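Local coordinates for protein aspartate carbamoyltransferase (Leishmania major, PDB 7K46) that probably catalyses the transfer of the carbamoyl group from carbamoyl phosphate to L-aspartate, an early step of pyrimidine biosynthesis, at residues 167-170 with 171-174; 93-96 with 97-100; 261-264 with 265-268. All coordinates share one frame; numbering follows the deposited sequence. Where two conformers were deposited one is given.

All three contacts are local, made within one continuous run of chain. Contacts 1 and 3 lie in the Asp/Orn-binding domain, their centres about 15 Å apart; contact 2 lies in the carbamoyl-phosphate-binding domain, its centre about 32 Å from that of contact 1. Contacts 1 and 2 are partly buried. Contact 1 turns the chain from strand 163-167 into helix 174-186 around a buried aspartate. Contact 2 caps the start of helix 96-104 and mixes apolar packing, water bridges and carboxylates that reach a second subunit. Contact 3, on the exposed helix 262-269, is the surface case: a lysine-glutamate salt bridge on a helix whose backbone is partly bridged by water.

Contact 1. Residues 167-170 with 171-174; sequences IGDL and KKGR
Asp-169 reaches forward to Lys-172 with both carboxylate oxygens. Its OD2 forms a salt bridge of 2.7 Å to Lys-172 NZ, received on the syn lone pair, while its OD1 accepts the backbone N-H of the same lysine at 2.9 Å in a nearly straight bond (174° at the hydrogen). That N-H comes from above the carboxylate plane, so the two bonds grip the group from different directions. The carboxylate extends with CG opposite the backbone N (chi1 -176°), and the lysine chain folds at its third and fourth torsions to bring NZ back onto it. Gly-173 N adds a weak bond of 3.1 Å to Asp-169 O. Asp-169 and Gly-173 each centre an inverse gamma turn, in the connection from strand 163-167 of the parallel sheet of the Asp/Orn-binding domain to helix 174-186. Lys-171 CB lies 3.6 Å from Asp-169 OD1, while the rest of its extended chain leads away. Beyond the turns, Asp-169 packs on Leu-200 and Leu-243, Leu-170 packs on Leu-194, and Leu-170 O is hydrogen-bonded to His-177 NE2. One buried acid thus ties a lysine's main chain and ammonium together, consistent with a restrained carboxylate and a well-defined turn between strand and helix.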
loop_
_atom_site.group_PDB
_atom_site.type_symbol
_atom_site.label_atom_id
_atom_site.label_comp_id
_atom_site.label_asym_id
_atom_site.label_seq_id
_atom_site.Cartn_x
_atom_site.Cartn_y
_atom_site.Cartn_z
ATOM N N ILE A 167 18.113 6.679 -29.658
ATOM C CA ILE A 167 17.545 5.807 -30.681
ATOM C C ILE A 167 16.062 5.640 -30.408
ATOM O O ILE A 167 15.689 5.146 -29.339
ATOM C CB ILE A 167 18.227 4.431 -30.687
ATOM C CG1 ILE A 167 19.744 4.576 -30.859
ATOM C CG2 ILE A 167 17.599 3.513 -31.760
ATOM C CD1 ILE A 167 20.499 3.352 -30.386
ATOM N N GLY A 168 15.223 6.003 -31.377
ATOM C CA GLY A 168 13.796 5.730 -31.253
ATOM C C GLY A 168 12.969 6.770 -31.994
ATOM O O GLY A 168 13.424 7.356 -32.975
ATOM N N ASP A 169 11.740 6.961 -31.510
ATOM C CA ASP A 169 10.872 8.041 -31.981
ATOM C C ASP A 169 11.355 9.322 -31.316
ATOM O O ASP A 169 10.903 9.694 -30.230
ATOM C CB ASP A 169 9.413 7.748 -31.646
ATOM C CG ASP A 169 8.451 8.796 -32.189
ATOM O OD1 ASP A 169 8.871 9.933 -32.485
ATOM O OD2 ASP A 169 7.248 8.477 -32.321
ATOM N N LEU A 170 12.298 10.006 -31.967
ATOM C CA LEU A 170 12.846 11.222 -31.378
ATOM C C LEU A 170 11.921 12.415 -31.552
ATOM O O LEU A 170 12.063 13.407 -30.826
ATOM C CB LEU A 170 14.230 11.525 -31.966
ATOM C CG LEU A 170 15.255 10.400 -31.738
ATOM C CD1 LEU A 170 16.616 10.726 -32.394
ATOM C CD2 LEU A 170 15.435 10.103 -30.239
ATOM N N LYS A 171 10.961 12.336 -32.479
ATOM C CA LYS A 171 9.993 13.417 -32.625
ATOM C C LYS A 171 9.086 13.510 -31.406
ATOM O O LYS A 171 8.962 14.574 -30.791
ATOM C CB LYS A 171 9.160 13.223 -33.894
ATOM C CG LYS A 171 8.127 14.320 -34.119
ATOM C CD LYS A 171 7.425 14.160 -35.463
ATOM C CE LYS A 171 6.394 15.268 -35.676
ATOM N NZ LYS A 171 5.660 15.134 -36.968
ATOM N N LYS A 172 8.436 12.408 -31.047
ATOM C CA LYS A 172 7.433 12.442 -29.994
ATOM C C LYS A 172 8.002 12.146 -28.610
ATOM O O LYS A 172 7.309 12.386 -27.613
ATOM C CB LYS A 172 6.299 11.457 -30.317
ATOM C CG LYS A 172 5.537 11.831 -31.600
ATOM C CD LYS A 172 4.199 11.097 -31.738
ATOM C CE LYS A 172 4.368 9.630 -32.123
ATOM N NZ LYS A 172 5.001 9.448 -33.468
ATOM N N GLY A 173 9.238 11.652 -28.519
ATOM C CA GLY A 173 9.826 11.289 -27.241
ATOM C C GLY A 173 10.342 12.493 -26.482
ATOM O O GLY A 173 11.548 12.761 -26.475
ATOM N N ARG A 174 9.435 13.233 -25.840
ATOM C CA ARG A 174 9.824 14.499 -25.227
ATOM C C ARG A 174 10.738 14.295 -24.025
ATOM O O ARG A 174 11.492 15.209 -23.679
ATOM C CB ARG A 174 8.581 15.307 -24.820
ATOM C CG ARG A 174 7.715 15.752 -25.998
ATOM C CD ARG A 174 6.635 16.755 -25.565
ATOM N NE ARG A 174 7.200 18.043 -25.178
ATOM C CZ ARG A 174 6.487 19.091 -24.789
ATOM N NH1 ARG A 174 5.165 19.047 -24.742
ATOM N NH2 ARG A 174 7.117 20.211 -24.436
#

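Contact 2. Residues 93-96 with 97-100; sequences GETL and QDTI
Leu-96 begins helix 96-104 and meets Ile-100 one turn on. Its carbonyl O accepts from Ile-100 N at 2.9 Å, and Leu-96 CD1 lies 4.1 Å from Ile-100 CG1. The leucyl branch packs onto Leu-57, Phe-59 and helix 117-126, where Ile-100 also packs on Leu-57 and Ala-123. Thr-95, the residue before, is the N-cap. Its OG1 accepts the N-H of Asp-98 at 3.0 Å, and its carbonyl O takes Thr-99 N at 3.1 Å. The hydroxyl reaches Asp-98 because it sits between the backbone N and the carbonyl carbon (chi1 63°). Gln-97 bends at its second torsion (90°), laying amide OE1 3.6 Å from Thr-95 CB while its side chain also touches Gln-122. Beside the cap, Thr-99 OG1 donates to Glu-94 OE2 at 2.7 Å, on the anti side and somewhat out of the carboxylate plane, and water 2 joins the same hydroxyl to Glu-94 O. Water 4 accepts from Thr-95 N at 3.1 Å and also lies within bonding distance of Asp-98 OD2, and water 1 lies between the Glu-94 and Asp-98 carboxylates. These like charges have cationic partners on the second subunit: Arg-64 of that subunit for Glu-94 OE1 and Arg-291 of that subunit for Asp-98 OD2. The arrangement is a threonine N-cap, with water 4 between Thr-95 N and Asp-98 OD2 in place of the direct return bond of a capping box. It follows the unmodelled residues 87-92 at a subunit interface, consistent with the loop that carbamoyltransferases extend toward a neighbouring active site.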
loop_
_atom_site.group_PDB
_atom_site.type_symbol
_atom_site.label_atom_id
_atom_site.label_comp_id
_atom_site.label_asym_id
_atom_site.label_seq_id
_atom_site.Cartn_x
_atom_site.Cartn_y
_atom_site.Cartn_z
ATOM N N GLY A 93 -14.642 14.863 -9.643
ATOM C CA GLY A 93 -14.031 14.859 -8.322
ATOM C C GLY A 93 -13.660 16.241 -7.810
ATOM O O GLY A 93 -14.004 17.251 -8.428
ATOM N N GLU A 94 -12.962 16.296 -6.675
ATOM C CA GLU A 94 -12.492 17.579 -6.175
ATOM C C GLU A 94 -11.315 18.073 -7.019
ATOM O O GLU A 94 -10.699 17.321 -7.779
ATOM C CB GLU A 94 -12.101 17.475 -4.697
ATOM C CG GLU A 94 -11.064 16.424 -4.403
ATOM C CD GLU A 94 -10.484 16.518 -2.991
ATOM O OE1 GLU A 94 -11.130 17.116 -2.097
ATOM O OE2 GLU A 94 -9.363 15.992 -2.783
ATOM N N THR A 95 -11.006 19.361 -6.884
ATOM C CA THR A 95 -9.881 19.928 -7.622
ATOM C C THR A 95 -8.570 19.255 -7.227
ATOM O O THR A 95 -8.409 18.747 -6.110
ATOM C CB THR A 95 -9.770 21.431 -7.366
ATOM O OG1 THR A 95 -9.492 21.651 -5.977
ATOM C CG2 THR A 95 -11.056 22.132 -7.752
ATOM N N LEU A 96 -7.618 19.246 -8.166
ATOM C CA LEU A 96 -6.283 18.745 -7.847
ATOM C C LEU A 96 -5.663 19.547 -6.712
ATOM O O LEU A 96 -4.984 18.986 -5.842
ATOM C CB LEU A 96 -5.388 18.796 -9.088
ATOM C CG LEU A 96 -3.893 18.514 -8.851
ATOM C CD1 LEU A 96 -3.679 17.105 -8.328
ATOM C CD2 LEU A 96 -3.085 18.754 -10.120
ATOM N N GLN A 97 -5.910 20.863 -6.694
ATOM C CA GLN A 97 -5.400 21.706 -5.618
ATOM C C GLN A 97 -5.881 21.219 -4.257
ATOM O O GLN A 97 -5.089 21.111 -3.315
ATOM C CB GLN A 97 -5.820 23.163 -5.840
ATOM C CG GLN A 97 -5.108 23.853 -7.012
ATOM C CD GLN A 97 -5.838 23.691 -8.342
ATOM O OE1 GLN A 97 -6.602 22.738 -8.546
ATOM N NE2 GLN A 97 -5.602 24.628 -9.258
ATOM N N ASP A 98 -7.182 20.927 -4.131
ATOM C CA ASP A 98 -7.690 20.458 -2.843
ATOM C C ASP A 98 -7.080 19.121 -2.460
ATOM O O ASP A 98 -6.850 18.856 -1.273
ATOM C CB ASP A 98 -9.216 20.348 -2.867
ATOM C CG ASP A 98 -9.899 21.695 -2.711
ATOM O OD1 ASP A 98 -9.185 22.713 -2.530
ATOM O OD2 ASP A 98 -11.146 21.739 -2.778
ATOM N N THR A 99 -6.811 18.262 -3.447
ATOM C CA THR A 99 -6.167 16.990 -3.143
ATOM C C THR A 99 -4.756 17.206 -2.612
ATOM O O THR A 99 -4.347 16.556 -1.640
ATOM C CB THR A 99 -6.152 16.099 -4.383
ATOM O OG1 THR A 99 -7.505 15.837 -4.784
ATOM C CG2 THR A 99 -5.443 14.775 -4.079
ATOM N N ILE A 100 -4.000 18.114 -3.244
ATOM C CA ILE A 100 -2.655 18.441 -2.768
ATOM C C ILE A 100 -2.704 18.946 -1.328
ATOM O O ILE A 100 -1.903 18.531 -0.481
ATOM C CB ILE A 100 -1.993 19.467 -3.710
ATOM C CG1 ILE A 100 -1.772 18.846 -5.100
ATOM C CG2 ILE A 100 -0.677 20.011 -3.114
ATOM C CD1 ILE A 100 -0.811 17.645 -5.107
HETATM O O HOH W 1 -12.471 19.460 -1.590
HETATM O O HOH W 2 -8.304 15.678 -7.295
HETATM O O HOH W 3 -9.813 24.208 -5.253
HETATM O O HOH W 4 -12.755 20.628 -4.692
#

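Contact 3. Residues 261-264 with 265-268; sequences AFEA and SKAS
Helix 262-269, a short and weakly bonded helix following the unmodelled residues 246-258, carries a lysine-glutamate pair beside a phenylalanine ring on its surface. Lys-266 NZ forms a salt bridge of 2.7 Å to Glu-263 OE1, met on the syn side and 30° out of the carboxylate plane. The two side chains run alongside each other in the same direction: the lysine is extended beyond CG, and the glutamate bends at its second torsion (chi2 -72°) to present OE1. Lys-266 CE also approaches Phe-262 CE2 at 3.6 Å, obliquely to the ring, whose edge is met in plane by Glu-263 OE2. The ammonium has a second, long and weak ion pair with Asp-293. Along the backbone, Ser-265 N donates to Ala-261 O at 2.9 Å, and Lys-266 N to Glu-263 O at 3.3 Å from well above the carbonyl plane. Ser-265 OG also lies close to Ala-261 O, but the spacing is doubtfully short and the serine has two conformers. Further on, water 5 bridges Glu-263 O to Ala-267 N, and water 6 bridges Ala-264 O to Ser-268 N, the latter weakly. Ser-265 O still takes two direct bonds from Ser-268, its N at 3.2 Å and, in the conformer given of two, its OG. The helix is thus kinked at 267-268, where waters stand in the place of i to i+4 bonds, while the Glu-263 to Lys-266 salt bridge spans three residues along its start; with Phe-262 and Glu-263 touching a crystal neighbour, that cluster may differ in solution.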
loop_
_atom_site.group_PDB
_atom_site.type_symbol
_atom_site.label_atom_id
_atom_site.label_comp_id
_atom_site.label_asym_id
_atom_site.label_seq_id
_atom_site.Cartn_x
_atom_site.Cartn_y
_atom_site.Cartn_z
ATOM N N ALA A 261 5.790 2.702 -42.645
ATOM C CA ALA A 261 7.016 1.926 -42.501
ATOM C C ALA A 261 7.319 1.594 -41.040
ATOM O O ALA A 261 8.476 1.367 -40.675
ATOM C CB ALA A 261 8.202 2.659 -43.124
ATOM N N PHE A 262 6.283 1.556 -40.198
ATOM C CA PHE A 262 6.480 1.292 -38.775
ATOM C C PHE A 262 7.180 -0.048 -38.543
ATOM O O PHE A 262 8.265 -0.105 -37.952
ATOM C CB PHE A 262 5.133 1.330 -38.049
ATOM C CG PHE A 262 5.211 0.880 -36.614
ATOM C CD1 PHE A 262 5.740 1.715 -35.640
ATOM C CD2 PHE A 262 4.761 -0.381 -36.242
ATOM C CE1 PHE A 262 5.819 1.305 -34.311
ATOM C CE2 PHE A 262 4.843 -0.804 -34.920
ATOM C CZ PHE A 262 5.371 0.044 -33.953
ATOM N N GLU A 263 6.565 -1.145 -38.997
ATOM C CA GLU A 263 7.165 -2.458 -38.771
ATOM C C GLU A 263 8.487 -2.597 -39.518
ATOM O O GLU A 263 9.445 -3.178 -38.994
ATOM C CB GLU A 263 6.199 -3.565 -39.193
ATOM C CG GLU A 263 4.846 -3.534 -38.502
ATOM C CD GLU A 263 4.901 -3.956 -37.034
ATOM O OE1 GLU A 263 5.983 -4.341 -36.532
ATOM O OE2 GLU A 263 3.839 -3.907 -36.378
ATOM N N ALA A 264 8.561 -2.057 -40.738
ATOM C CA ALA A 264 9.763 -2.194 -41.554
ATOM C C ALA A 264 10.962 -1.462 -40.956
ATOM O O ALA A 264 12.099 -1.916 -41.122
ATOM C CB ALA A 264 9.494 -1.686 -42.972
ATOM N N SER A 265 10.745 -0.341 -40.263
ATOM C CA SER A 265 11.848 0.425 -39.696
ATOM C C SER A 265 12.434 -0.201 -38.437
ATOM O O SER A 265 13.499 0.234 -37.992
ATOM C CB SER A 265 11.389 1.849 -39.383
ATOM O OG SER A 265 10.720 2.401 -40.499
ATOM N N LYS A 266 11.771 -1.200 -37.853
ATOM C CA LYS A 266 12.267 -1.788 -36.610
ATOM C C LYS A 266 13.655 -2.394 -36.788
ATOM O O LYS A 266 14.500 -2.303 -35.889
ATOM C CB LYS A 266 11.285 -2.845 -36.099
ATOM C CG LYS A 266 10.027 -2.258 -35.461
ATOM C CD LYS A 266 9.091 -3.350 -34.970
ATOM C CE LYS A 266 7.840 -2.763 -34.313
ATOM N NZ LYS A 266 6.818 -3.827 -34.047
ATOM N N ALA A 267 13.912 -3.013 -37.942
ATOM C CA ALA A 267 15.188 -3.693 -38.143
ATOM C C ALA A 267 16.367 -2.726 -38.094
ATOM O O ALA A 267 17.451 -3.101 -37.638
ATOM C CB ALA A 267 15.177 -4.454 -39.470
ATOM N N SER A 268 16.180 -1.482 -38.539
ATOM C CA SER A 268 17.291 -0.537 -38.562
ATOM C C SER A 268 17.604 0.046 -37.187
ATOM O O SER A 268 18.688 0.610 -37.006
ATOM C CB SER A 268 17.012 0.595 -39.559
ATOM O OG SER A 268 15.757 1.207 -39.330
HETATM O O HOH W 5 11.774 -4.476 -39.453
HETATM O O HOH W 6 14.640 -1.124 -41.007
#